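Local atomic coordinates of periplasmic binding protein (Roseiflexus sp. RS-1, PDB entry 5GJ3), a protein that binds heme in the periplasm, here carrying two heme molecules, and probably delivers it to a bacterial heme-uptake transporter. Residues A[10-15]-A[49-54]; A[15-20]-A[35-40]; A[29-34]-A[43-48]; A[71-76]-A[89-94]. All coordinates share one frame; numbering follows the deposited sequence.

Contact 1: residues A[10-15]-A[49-54]. With ZN (zinc ion), chain D; HEM (protoporphyrin IX containing Fe), chain B.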
# COMPACT_ATOMS: atom_id res chain seq x y z
N SER A 10 -14.83 6.70 -6.29
CA SER A 10 -13.67 6.70 -5.43
C SER A 10 -12.39 6.72 -6.30
O SER A 10 -12.21 5.85 -7.20
CB SER A 10 -13.72 5.50 -4.52
OG SER A 10 -12.48 5.41 -3.84
N LEU A 11 -11.50 7.67 -6.05
CA LEU A 11 -10.35 7.87 -6.94
C LEU A 11 -9.08 7.00 -6.66
O LEU A 11 -8.16 6.97 -7.50
CB LEU A 11 -9.95 9.37 -6.99
CG LEU A 11 -11.12 10.32 -7.33
CD1 LEU A 11 -10.57 11.74 -7.29
CD2 LEU A 11 -11.65 10.00 -8.74
N ASN A 12 -9.02 6.34 -5.52
CA ASN A 12 -7.81 5.62 -5.13
C ASN A 12 -8.20 4.30 -4.52
O ASN A 12 -9.20 4.22 -3.81
CB ASN A 12 -6.94 6.40 -4.12
CG ASN A 12 -6.66 7.78 -4.59
OD1 ASN A 12 -7.43 8.71 -4.34
ND2 ASN A 12 -5.61 7.93 -5.35
N GLY A 13 -7.40 3.27 -4.82
CA GLY A 13 -7.65 1.95 -4.22
C GLY A 13 -7.78 1.87 -2.71
O GLY A 13 -8.62 1.14 -2.21
N ASP A 14 -6.94 2.62 -1.97
CA ASP A 14 -7.03 2.62 -0.51
C ASP A 14 -8.29 3.33 0.09
O ASP A 14 -8.89 2.88 1.11
CB ASP A 14 -5.73 3.16 0.11
CG ASP A 14 -5.35 4.58 -0.37
OD1 ASP A 14 -5.81 5.04 -1.45
OD2 ASP A 14 -4.55 5.25 0.35
N ILE A 15 -8.72 4.42 -0.57
CA ILE A 15 -10.00 5.08 -0.24
C ILE A 15 -11.19 4.14 -0.49
O ILE A 15 -12.07 3.98 0.36
CB ILE A 15 -10.12 6.37 -1.06
CG1 ILE A 15 -8.93 7.27 -0.72
CG2 ILE A 15 -11.47 7.03 -0.75
CD1 ILE A 15 -8.83 7.67 0.75
N GLY A 49 -10.14 4.62 -14.79
CA GLY A 49 -8.74 4.85 -15.22
C GLY A 49 -7.84 4.57 -14.03
O GLY A 49 -8.34 4.24 -12.95
N TYR A 50 -6.52 4.70 -14.20
CA TYR A 50 -5.59 4.55 -13.05
C TYR A 50 -5.63 5.84 -12.14
O TYR A 50 -5.79 6.93 -12.65
CB TYR A 50 -4.15 4.22 -13.54
CG TYR A 50 -3.14 4.12 -12.40
CD1 TYR A 50 -3.30 3.20 -11.37
CD2 TYR A 50 -2.07 5.01 -12.34
CE1 TYR A 50 -2.42 3.16 -10.28
CE2 TYR A 50 -1.15 4.97 -11.27
CZ TYR A 50 -1.34 4.05 -10.25
OH TYR A 50 -0.45 4.03 -9.18
N GLN A 51 -5.49 5.68 -10.83
CA GLN A 51 -5.54 6.81 -9.86
C GLN A 51 -4.76 8.08 -10.23
O GLN A 51 -5.21 9.17 -9.91
CB GLN A 51 -5.17 6.36 -8.43
CG GLN A 51 -3.68 5.95 -8.24
CD GLN A 51 -3.46 5.22 -6.92
OE1 GLN A 51 -4.19 5.44 -5.92
NE2 GLN A 51 -2.46 4.33 -6.91
N ARG A 52 -3.61 7.94 -10.91
CA ARG A 52 -2.78 9.09 -11.33
C ARG A 52 -3.03 9.49 -12.76
O ARG A 52 -2.43 10.42 -13.27
CB ARG A 52 -1.29 8.73 -11.21
CG ARG A 52 -0.85 8.39 -9.79
CD ARG A 52 0.68 8.36 -9.68
NE ARG A 52 1.16 8.59 -8.31
CZ ARG A 52 0.94 7.78 -7.27
NH1 ARG A 52 0.21 6.66 -7.39
NH2 ARG A 52 1.44 8.08 -6.08
N ARG A 53 -3.93 8.77 -13.44
CA ARG A 53 -4.19 9.05 -14.85
C ARG A 53 -5.72 8.93 -15.07
O ARG A 53 -6.21 8.21 -15.97
CB ARG A 53 -3.32 8.07 -15.75
CG ARG A 53 -2.86 8.69 -17.09
CD ARG A 53 -1.88 7.81 -17.92
NE ARG A 53 -2.57 6.61 -18.38
CZ ARG A 53 -2.52 5.44 -17.75
NH1 ARG A 53 -1.82 5.33 -16.62
NH2 ARG A 53 -3.20 4.38 -18.22
N LEU A 54 -6.48 9.65 -14.23
CA LEU A 54 -7.93 9.48 -14.20
C LEU A 54 -8.61 10.09 -15.38
O LEU A 54 -8.25 11.16 -15.81
CB LEU A 54 -8.49 10.12 -12.89
CG LEU A 54 -8.04 9.34 -11.62
CD1 LEU A 54 -8.17 10.31 -10.44
CD2 LEU A 54 -8.84 8.10 -11.35
ZN ZN D . -3.68 6.76 -0.88
CHA HEM B . 1.01 2.38 -12.35
CHB HEM B . -1.15 0.22 -8.56
CHC HEM B . 1.46 3.24 -5.74
CHD HEM B . 3.14 5.69 -9.58
C1A HEM B . 0.25 1.54 -11.57
C2A HEM B . -0.63 0.58 -12.10
C3A HEM B . -1.28 -0.04 -11.07
C4A HEM B . -0.76 0.54 -9.87
CMA HEM B . -2.35 -1.14 -11.19
CAA HEM B . -0.82 0.34 -13.60
CBA HEM B . -1.69 1.52 -14.11
CGA HEM B . -1.61 1.74 -15.60
O1A HEM B . -0.68 1.23 -16.24
O2A HEM B . -2.43 2.45 -16.23
C1B HEM B . -0.58 0.85 -7.43
C2B HEM B . -0.82 0.47 -6.06
C3B HEM B . -0.07 1.30 -5.27
C4B HEM B . 0.62 2.22 -6.20
CMB HEM B . -1.70 -0.66 -5.58
CAB HEM B . 0.06 1.38 -3.79
CBB HEM B . -0.92 0.92 -2.99
C1C HEM B . 2.18 4.13 -6.50
C2C HEM B . 3.17 5.02 -6.01
C3C HEM B . 3.65 5.73 -7.12
C4C HEM B . 2.96 5.23 -8.28
CMC HEM B . 3.55 5.15 -4.54
CAC HEM B . 4.68 6.81 -7.16
CBC HEM B . 5.38 7.19 -6.09
C1D HEM B . 2.68 4.90 -10.64
C2D HEM B . 3.04 5.26 -12.03
C3D HEM B . 2.46 4.35 -12.80
C4D HEM B . 1.74 3.44 -11.87
CMD HEM B . 3.93 6.42 -12.48
CAD HEM B . 2.49 4.28 -14.32
CBD HEM B . 1.08 4.80 -14.78
CGD HEM B . 0.94 6.31 -14.96
O1D HEM B . 1.94 7.02 -15.17
O2D HEM B . -0.19 6.89 -14.96
NA HEM B . 0.11 1.56 -10.22
NB HEM B . 0.23 1.91 -7.44
NC HEM B . 2.06 4.27 -7.85
ND HEM B . 1.85 3.82 -10.57
FE HEM B . 1.04 2.91 -9.07
O HOH W 1 -3.41 6.55 -2.80

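Contact 2: residues A[15-20]-A[35-40]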
# COMPACT_ATOMS: atom_id res chain seq x y z
N ILE A 15 -8.72 4.42 -0.57
CA ILE A 15 -10.00 5.08 -0.24
C ILE A 15 -11.19 4.14 -0.49
O ILE A 15 -12.07 3.98 0.36
CB ILE A 15 -10.12 6.37 -1.06
CG1 ILE A 15 -8.93 7.27 -0.72
CG2 ILE A 15 -11.47 7.03 -0.75
CD1 ILE A 15 -8.83 7.67 0.75
N THR A 16 -11.18 3.48 -1.64
CA THR A 16 -12.23 2.49 -1.96
C THR A 16 -12.32 1.40 -0.87
O THR A 16 -13.39 1.12 -0.35
CB THR A 16 -11.94 1.85 -3.32
OG1 THR A 16 -11.93 2.86 -4.33
CG2 THR A 16 -12.96 0.72 -3.66
N GLU A 17 -11.18 0.84 -0.49
CA GLU A 17 -11.12 -0.20 0.54
C GLU A 17 -11.73 0.32 1.83
O GLU A 17 -12.44 -0.39 2.53
CB GLU A 17 -9.68 -0.63 0.77
CG GLU A 17 -9.51 -1.47 2.02
CD GLU A 17 -8.16 -2.23 2.08
OE1 GLU A 17 -7.37 -2.24 1.10
OE2 GLU A 17 -7.93 -2.86 3.11
N ILE A 18 -11.45 1.58 2.14
CA ILE A 18 -11.92 2.15 3.37
C ILE A 18 -13.48 2.34 3.27
O ILE A 18 -14.17 2.14 4.25
CB ILE A 18 -11.26 3.54 3.64
CG1 ILE A 18 -9.81 3.37 4.14
CG2 ILE A 18 -12.10 4.31 4.67
CD1 ILE A 18 -9.03 4.68 4.10
N ILE A 19 -14.02 2.73 2.11
CA ILE A 19 -15.49 2.93 1.99
C ILE A 19 -16.17 1.57 2.27
O ILE A 19 -17.18 1.52 3.01
CB ILE A 19 -15.88 3.45 0.59
CG1 ILE A 19 -15.35 4.90 0.37
CG2 ILE A 19 -17.41 3.43 0.36
CD1 ILE A 19 -15.24 5.26 -1.11
N PHE A 20 -15.63 0.51 1.65
CA PHE A 20 -16.18 -0.85 1.86
C PHE A 20 -16.02 -1.29 3.32
O PHE A 20 -16.95 -1.82 3.89
CB PHE A 20 -15.55 -1.87 0.87
CG PHE A 20 -16.20 -1.87 -0.51
CD1 PHE A 20 -17.29 -2.69 -0.78
CD2 PHE A 20 -15.70 -1.07 -1.52
CE1 PHE A 20 -17.89 -2.68 -2.02
CE2 PHE A 20 -16.28 -1.06 -2.78
CZ PHE A 20 -17.39 -1.86 -3.03
N ALA A 35 -7.97 -0.29 -7.42
CA ALA A 35 -8.92 -0.67 -6.39
C ALA A 35 -9.20 -2.16 -6.47
O ALA A 35 -10.17 -2.57 -7.10
CB ALA A 35 -10.25 0.14 -6.49
N THR A 36 -8.36 -2.96 -5.81
CA THR A 36 -8.43 -4.45 -5.90
C THR A 36 -8.98 -5.08 -4.59
O THR A 36 -8.91 -6.29 -4.45
CB THR A 36 -7.01 -5.02 -6.13
OG1 THR A 36 -6.16 -4.40 -5.17
CG2 THR A 36 -6.46 -4.73 -7.51
N TYR A 37 -9.52 -4.28 -3.65
CA TYR A 37 -10.11 -4.81 -2.40
C TYR A 37 -11.41 -4.11 -1.94
O TYR A 37 -11.39 -2.89 -1.77
CB TYR A 37 -9.11 -4.73 -1.25
CG TYR A 37 -9.51 -5.60 -0.06
CD1 TYR A 37 -9.13 -6.94 -0.01
CD2 TYR A 37 -10.31 -5.10 0.97
CE1 TYR A 37 -9.51 -7.74 1.06
CE2 TYR A 37 -10.71 -5.90 2.05
CZ TYR A 37 -10.28 -7.22 2.08
OH TYR A 37 -10.60 -8.04 3.14
N PRO A 38 -12.51 -4.88 -1.63
CA PRO A 38 -12.64 -6.39 -1.71
C PRO A 38 -12.72 -6.82 -3.19
O PRO A 38 -13.54 -6.25 -3.94
CB PRO A 38 -13.97 -6.69 -0.98
CG PRO A 38 -14.56 -5.37 -0.56
CD PRO A 38 -13.77 -4.24 -1.17
N PRO A 39 -11.84 -7.74 -3.64
CA PRO A 39 -11.76 -7.96 -5.12
C PRO A 39 -13.08 -8.46 -5.77
O PRO A 39 -13.38 -8.11 -6.93
CB PRO A 39 -10.63 -9.00 -5.27
CG PRO A 39 -10.59 -9.69 -3.97
CD PRO A 39 -10.91 -8.64 -2.93
N GLU A 40 -13.86 -9.23 -5.01
CA GLU A 40 -15.12 -9.78 -5.54
C GLU A 40 -16.10 -8.66 -5.91
O GLU A 40 -16.85 -8.79 -6.89
CB GLU A 40 -15.75 -10.77 -4.56
CG GLU A 40 -14.84 -11.90 -4.09
CD GLU A 40 -14.28 -12.77 -5.21
OE1 GLU A 40 -15.03 -13.06 -6.19
OE2 GLU A 40 -13.09 -13.17 -5.12

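Contact 3: residues A[29-34]-A[43-48]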
# COMPACT_ATOMS: atom_id res chain seq x y z
N VAL A 29 -20.10 3.60 -7.26
CA VAL A 29 -20.48 3.37 -8.65
C VAL A 29 -19.32 3.33 -9.64
O VAL A 29 -19.49 2.95 -10.82
CB VAL A 29 -21.56 4.39 -9.17
CG1 VAL A 29 -22.83 4.37 -8.32
CG2 VAL A 29 -21.01 5.82 -9.35
N GLY A 30 -18.11 3.68 -9.18
CA GLY A 30 -16.96 3.71 -10.09
C GLY A 30 -15.70 3.70 -9.27
O GLY A 30 -15.67 4.30 -8.18
N VAL A 31 -14.69 2.97 -9.76
CA VAL A 31 -13.39 2.86 -9.05
C VAL A 31 -12.22 2.97 -10.02
O VAL A 31 -12.38 2.77 -11.22
CB VAL A 31 -13.24 1.53 -8.29
CG1 VAL A 31 -14.23 1.47 -7.13
CG2 VAL A 31 -13.34 0.31 -9.24
N ASP A 32 -11.04 3.25 -9.48
CA ASP A 32 -9.84 3.27 -10.31
C ASP A 32 -9.20 1.86 -10.38
O ASP A 32 -9.54 0.96 -9.58
CB ASP A 32 -8.83 4.31 -9.77
CG ASP A 32 -7.85 3.69 -8.76
OD1 ASP A 32 -8.25 3.48 -7.59
OD2 ASP A 32 -6.69 3.40 -9.16
N SER A 33 -8.29 1.69 -11.36
CA SER A 33 -7.48 0.43 -11.59
C SER A 33 -6.81 -0.17 -10.38
O SER A 33 -6.62 -1.38 -10.32
CB SER A 33 -6.32 0.72 -12.56
OG SER A 33 -6.83 1.03 -13.81
N SER A 34 -6.39 0.66 -9.44
CA SER A 34 -5.69 0.12 -8.26
C SER A 34 -6.66 -0.39 -7.18
O SER A 34 -6.24 -0.82 -6.11
CB SER A 34 -4.74 1.18 -7.65
OG SER A 34 -5.52 2.17 -6.96
N LYS A 43 -14.27 -5.80 -8.80
CA LYS A 43 -14.20 -6.29 -10.20
C LYS A 43 -15.50 -6.02 -10.94
O LYS A 43 -15.50 -5.88 -12.13
CB LYS A 43 -13.84 -7.79 -10.28
CG LYS A 43 -14.98 -8.71 -9.88
CD LYS A 43 -14.51 -10.15 -9.68
CE LYS A 43 -15.66 -11.12 -9.79
NZ LYS A 43 -15.28 -12.35 -9.04
N MET A 44 -16.61 -5.92 -10.22
CA MET A 44 -17.89 -5.66 -10.88
C MET A 44 -18.15 -4.19 -11.23
O MET A 44 -19.20 -3.87 -11.76
CB MET A 44 -19.04 -6.19 -10.02
CG MET A 44 -18.86 -7.65 -9.60
SD MET A 44 -18.94 -8.88 -10.92
CE MET A 44 -17.91 -8.33 -12.29
N LEU A 45 -17.23 -3.28 -10.92
CA LEU A 45 -17.60 -1.85 -11.03
C LEU A 45 -16.97 -1.17 -12.21
O LEU A 45 -15.89 -1.55 -12.64
CB LEU A 45 -17.28 -1.13 -9.71
CG LEU A 45 -18.10 -1.47 -8.48
CD1 LEU A 45 -17.44 -0.91 -7.23
CD2 LEU A 45 -19.52 -0.95 -8.59
N PRO A 46 -17.59 -0.12 -12.73
CA PRO A 46 -16.97 0.57 -13.84
C PRO A 46 -15.55 1.14 -13.48
O PRO A 46 -15.29 1.52 -12.31
CB PRO A 46 -17.96 1.72 -14.15
CG PRO A 46 -19.26 1.27 -13.59
CD PRO A 46 -19.00 0.26 -12.51
N ASN A 47 -14.68 1.18 -14.47
CA ASN A 47 -13.30 1.61 -14.30
C ASN A 47 -13.26 3.04 -14.72
O ASN A 47 -13.78 3.36 -15.78
CB ASN A 47 -12.35 0.82 -15.23
CG ASN A 47 -10.94 1.40 -15.24
OD1 ASN A 47 -10.37 1.65 -14.18
ND2 ASN A 47 -10.38 1.62 -16.44
N ILE A 48 -12.57 3.89 -13.95
CA ILE A 48 -12.46 5.31 -14.32
C ILE A 48 -10.99 5.64 -14.71
O ILE A 48 -10.66 6.81 -14.95
CB ILE A 48 -12.94 6.22 -13.15
CG1 ILE A 48 -11.98 6.01 -11.93
CG2 ILE A 48 -14.39 5.85 -12.77
CD1 ILE A 48 -12.20 6.95 -10.73

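Contact 4: residues A[71-76]-A[89-94]. With ZN (zinc ion), chain D.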
# COMPACT_ATOMS: atom_id res chain seq x y z
N GLU A 71 -4.28 12.41 -2.03
CA GLU A 71 -3.28 13.18 -2.80
C GLU A 71 -2.64 12.45 -3.98
O GLU A 71 -2.09 13.12 -4.84
CB GLU A 71 -2.16 13.76 -1.88
CG GLU A 71 -1.33 12.69 -1.17
CD GLU A 71 -0.23 13.29 -0.28
OE1 GLU A 71 -0.42 13.51 0.95
OE2 GLU A 71 0.85 13.57 -0.84
N ALA A 72 -2.71 11.11 -4.04
CA ALA A 72 -2.24 10.39 -5.22
C ALA A 72 -3.13 10.59 -6.47
O ALA A 72 -2.67 10.32 -7.58
CB ALA A 72 -2.07 8.89 -4.95
N ALA A 73 -4.38 11.06 -6.29
CA ALA A 73 -5.30 11.19 -7.40
C ALA A 73 -4.85 12.27 -8.35
O ALA A 73 -4.50 13.39 -7.94
CB ALA A 73 -6.74 11.53 -6.90
N GLY A 74 -4.90 11.97 -9.64
CA GLY A 74 -4.57 12.96 -10.67
C GLY A 74 -4.92 12.49 -12.08
O GLY A 74 -5.38 11.36 -12.27
N PRO A 75 -4.58 13.31 -13.11
CA PRO A 75 -3.80 14.56 -13.01
C PRO A 75 -4.60 15.75 -12.49
O PRO A 75 -5.87 15.70 -12.49
CB PRO A 75 -3.42 14.85 -14.47
CG PRO A 75 -4.53 14.20 -15.26
CD PRO A 75 -4.78 12.90 -14.51
N PRO A 76 -3.91 16.84 -12.10
CA PRO A 76 -4.72 18.01 -11.66
C PRO A 76 -5.83 18.48 -12.63
O PRO A 76 -6.90 18.96 -12.18
CB PRO A 76 -3.65 19.13 -11.53
CG PRO A 76 -2.41 18.41 -11.13
CD PRO A 76 -2.46 17.09 -11.93
N LEU A 89 -16.46 17.26 -4.51
CA LEU A 89 -15.17 16.57 -4.56
C LEU A 89 -14.44 16.85 -3.24
O LEU A 89 -14.49 18.01 -2.72
CB LEU A 89 -14.37 17.16 -5.75
CG LEU A 89 -12.87 16.81 -5.78
CD1 LEU A 89 -12.68 15.36 -6.08
CD2 LEU A 89 -12.21 17.67 -6.87
N ALA A 90 -13.81 15.81 -2.66
CA ALA A 90 -12.90 16.08 -1.54
C ALA A 90 -11.65 15.20 -1.68
O ALA A 90 -11.75 14.06 -2.15
CB ALA A 90 -13.59 15.77 -0.23
N ILE A 91 -10.50 15.75 -1.30
CA ILE A 91 -9.24 15.05 -1.42
C ILE A 91 -8.54 15.17 -0.06
O ILE A 91 -8.48 16.24 0.50
CB ILE A 91 -8.31 15.71 -2.47
CG1 ILE A 91 -8.92 15.59 -3.90
CG2 ILE A 91 -6.85 15.12 -2.42
CD1 ILE A 91 -9.04 14.15 -4.39
N THR A 92 -8.03 14.05 0.45
CA THR A 92 -7.27 14.07 1.69
C THR A 92 -5.75 13.82 1.52
O THR A 92 -5.30 13.30 0.49
CB THR A 92 -7.86 13.01 2.66
OG1 THR A 92 -7.40 13.29 3.99
CG2 THR A 92 -7.45 11.58 2.22
N ALA A 93 -4.96 14.17 2.52
CA ALA A 93 -3.51 13.86 2.50
C ALA A 93 -3.31 12.36 2.61
O ALA A 93 -4.15 11.64 3.17
CB ALA A 93 -2.78 14.57 3.65
N ASP A 94 -2.17 11.88 2.12
CA ASP A 94 -1.80 10.47 2.35
C ASP A 94 -0.30 10.36 2.60
O ASP A 94 0.39 9.82 1.74
CB ASP A 94 -2.19 9.63 1.12
CG ASP A 94 -2.05 8.10 1.36
OD1 ASP A 94 -1.86 7.62 2.53
OD2 ASP A 94 -2.16 7.40 0.33
ZN ZN D . -3.68 6.76 -0.88
O HOH W 1 -3.41 6.55 -2.80

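Contact 1: residues A[10-15]-A[49-54]
Gln51 and Leu54 carry the 49-54 side of this contact and meet Asn12 and Leu11; Tyr50, Arg52 and Arg53 reach toward heme, and Gln51 faces both ways. Tyr50 opens a type I turn that runs to Arg53. With CG anti to the backbone N (chi1 177°), its phenol lies across the porphyrin and its OH binds the heme iron at 1.9 Å; heme covers one ring face and Gln51 CG the other. Gln51 suits its place because an amide can both donate and accept. Its NE2 donates to Tyr50 OH (3.0 Å), in the amide plane, while its OE1 takes a nearly straight bond from Asn12 ND2 (2.9 Å, 168°). The two amides are turned 44° against each other, and Asn12 OD1 is held in turn by Asp70 N. Nearer the backbone, Gln51 CB presses on Leu11 O at 3.2 Å. Arg52 lays its guanidinium face over the porphyrin, and its NH1 makes a weak bond to Tyr50 OH. Arg53 NH1 bridges both propionates, donating to heme O2D (2.8 Å) and heme O2A (3.0 Å). Leu54 and Leu11 cross at about a right angle in the buried interior, Leu54 CD1 3.9 Å from Leu11 CD2. In the 10-15 segment Asp14 OD2 binds the zinc ion. Asn12 probably helps to orient the Gln51 amide, and the donors of Gln51 and Arg52 probably stabilise negative charge on the iron-bound phenol oxygen.

Contact 2: residues A[15-20]-A[35-40]
Thr16, Glu17 and Phe20 pack helix 13-21 against the loop between edge strand 28-31 and helix 39-42, and each chiefly meets a different residue of that loop. Thr16 is the smallest of the three. Its methyl CG2 and its OG1 straddle the methyl of Ala35, with OG1 at 3.9 Å from Ala35 CB, a small group fitted against the branched threonine. The hydroxyl itself is occupied behind the contact, by Ser10 OG and Asn12 O. One residue on, Glu17 CA gives a CA-H...O contact to Tyr37 O (3.6 Å). The Glu17 chain is extended, with CG anti to the backbone N (chi1 167°), and this carries its carboxylate alongside the tyrosine, where Glu17 CD comes to 3.8 Å of Tyr37 CD2 with the two planes 39° apart. Glu17 OE2 forms a salt bridge with Arg249, which also makes a cation-pi contact with the Tyr37 ring. A turn further along, Phe20 receives the proline that follows the cis peptide Tyr37-Pro38. Pro38 CD sits over the ring face, 3.9 Å from the centroid of Phe20, in a CH-pi contact. Proline is well suited here: it accepts the cis bond, and its CD hydrogens, polarised by the neighbouring N, favour an aromatic face. No hydrogen bond joins the two segments, so the fit rests on shape, CH-pi and CH...O forces, while the buried charge of Glu17 is probably balanced by Arg249.

Contact 3: residues A[29-34]-A[43-48]
Val31 joins the two segments through its backbone, bonding to the residues that flank Asn47 in the pattern of a single parallel bridge: Val31 N donates to Pro46 O (3.0 Å) and Ile48 N to Val31 O (3.0 Å). Two CA-H...O contacts reinforce the pair, from Gly30 CA to Pro46 O and from Asn47 CA to Val31 O. Around this bridge the side chains close in. The Val31 and Leu45 side chains cross at about a right angle, Val31 CG1 4.0 Å from Leu45 CD1. Ile48 holds CG1 between its backbone N and carbonyl carbon (chi1 64°), which lays that methylene 3.3 Å from Val31 O; its CG2 packs against Gly30, whose lack of a side chain suits this close approach. Pro46, having no N-H of its own, turns its ring carbons to a carbonyl instead, with CD 3.2 Å from Val29 O. Further out, Asn47 OD1 approaches Ser33 but accepts its bond from Gly49 N, just where the weakly bonded strand 49-50 begins. Asp32 OD2 makes an Asx turn by accepting Ser34 N from above the carboxylate plane (2.8 Å), while Ser34 OG uses the syn lone pair of the same oxygen. Ser34, a residue of the heme pocket, also meets Gly13 N at the start of helix 13-21. An irregular loop thus satisfies the amide and carbonyl of an edge strand of the parallel sheet, while Asp32 OD2, gripped by Ser34 N and OG with a further weak bond from Gln51 N, probably keeps its negative charge and fixes the bend leading to heme.

Contact 4: residues A[71-76]-A[89-94]
The Glu71 and Asp94 side chains cross at about a right angle, their carboxylates turned 76° apart and not in contact, each serving different partners. Glu71 turns the anti side of OE1 to the peptide of Asp94: Asp94 N donates to Glu71 OE1 at 2.7 Å in a nearly straight bond (170°), the donor standing somewhat out of the carboxylate plane. Alongside that oxygen lies the methyl of Ala93, with CB 3.7 Å from Glu71 OE1. The Asp94 carboxylate points elsewhere. One oxygen, OD2, binds the zinc ion at 2.0 Å; the other, OD1, forms a salt bridge with Lys104. Asp14, Asp70 and a water complete the zinc site. Glu71 reaches its target because CG sits between the backbone N and the carbonyl carbon (chi1 63°) and the chain then runs extended, so that its CG also packs 3.9 Å from Asp94 CB. A glutamate suits this place, being long enough to span from one loop to the next strand end. Beside it Glu71 N makes a weak bond to Thr92 O (2.9 Å), and Ile91 CG2 covers that amide. The same Ile91 also touches Ala73, CD1 to CB 4.3 Å, a light apolar contact of the small alanine against the larger isoleucine. Strand 66-70, helix 76-84 and the adjacent parallel edge strand 89-92 form a beta-alpha-beta crossover, with this contact at the C-terminal strand ends. Glu71 thus acts as a second-shell residue: by gripping the backbone of Asp94 it helps place a zinc ligand, while the metal and Lys104 probably offset the negative charge collected here.

How the contacts relate
Contact 1 is the buried centre of the group: all its touching residues are buried, and it carries both the heme iron ligand and a zinc ligand. Contacts 2 and 3 are partly buried and contact 4 lies at the surface. Contacts 1 and 2 share helix 13-21 through Ile15, whereas contacts 3 and 4 reach the two edges of the same parallel sheet, their centres about 17 Å apart. Contact 1 pairs amides; contact 2 relies on apolar and CH-pi packing, contact 3 on backbone bridging, and contact 4 on a carboxylate-to-peptide bond. Contacts 1 and 4 meet at one zinc ion, and Gly74 bonds to both Gln51 and Leu54.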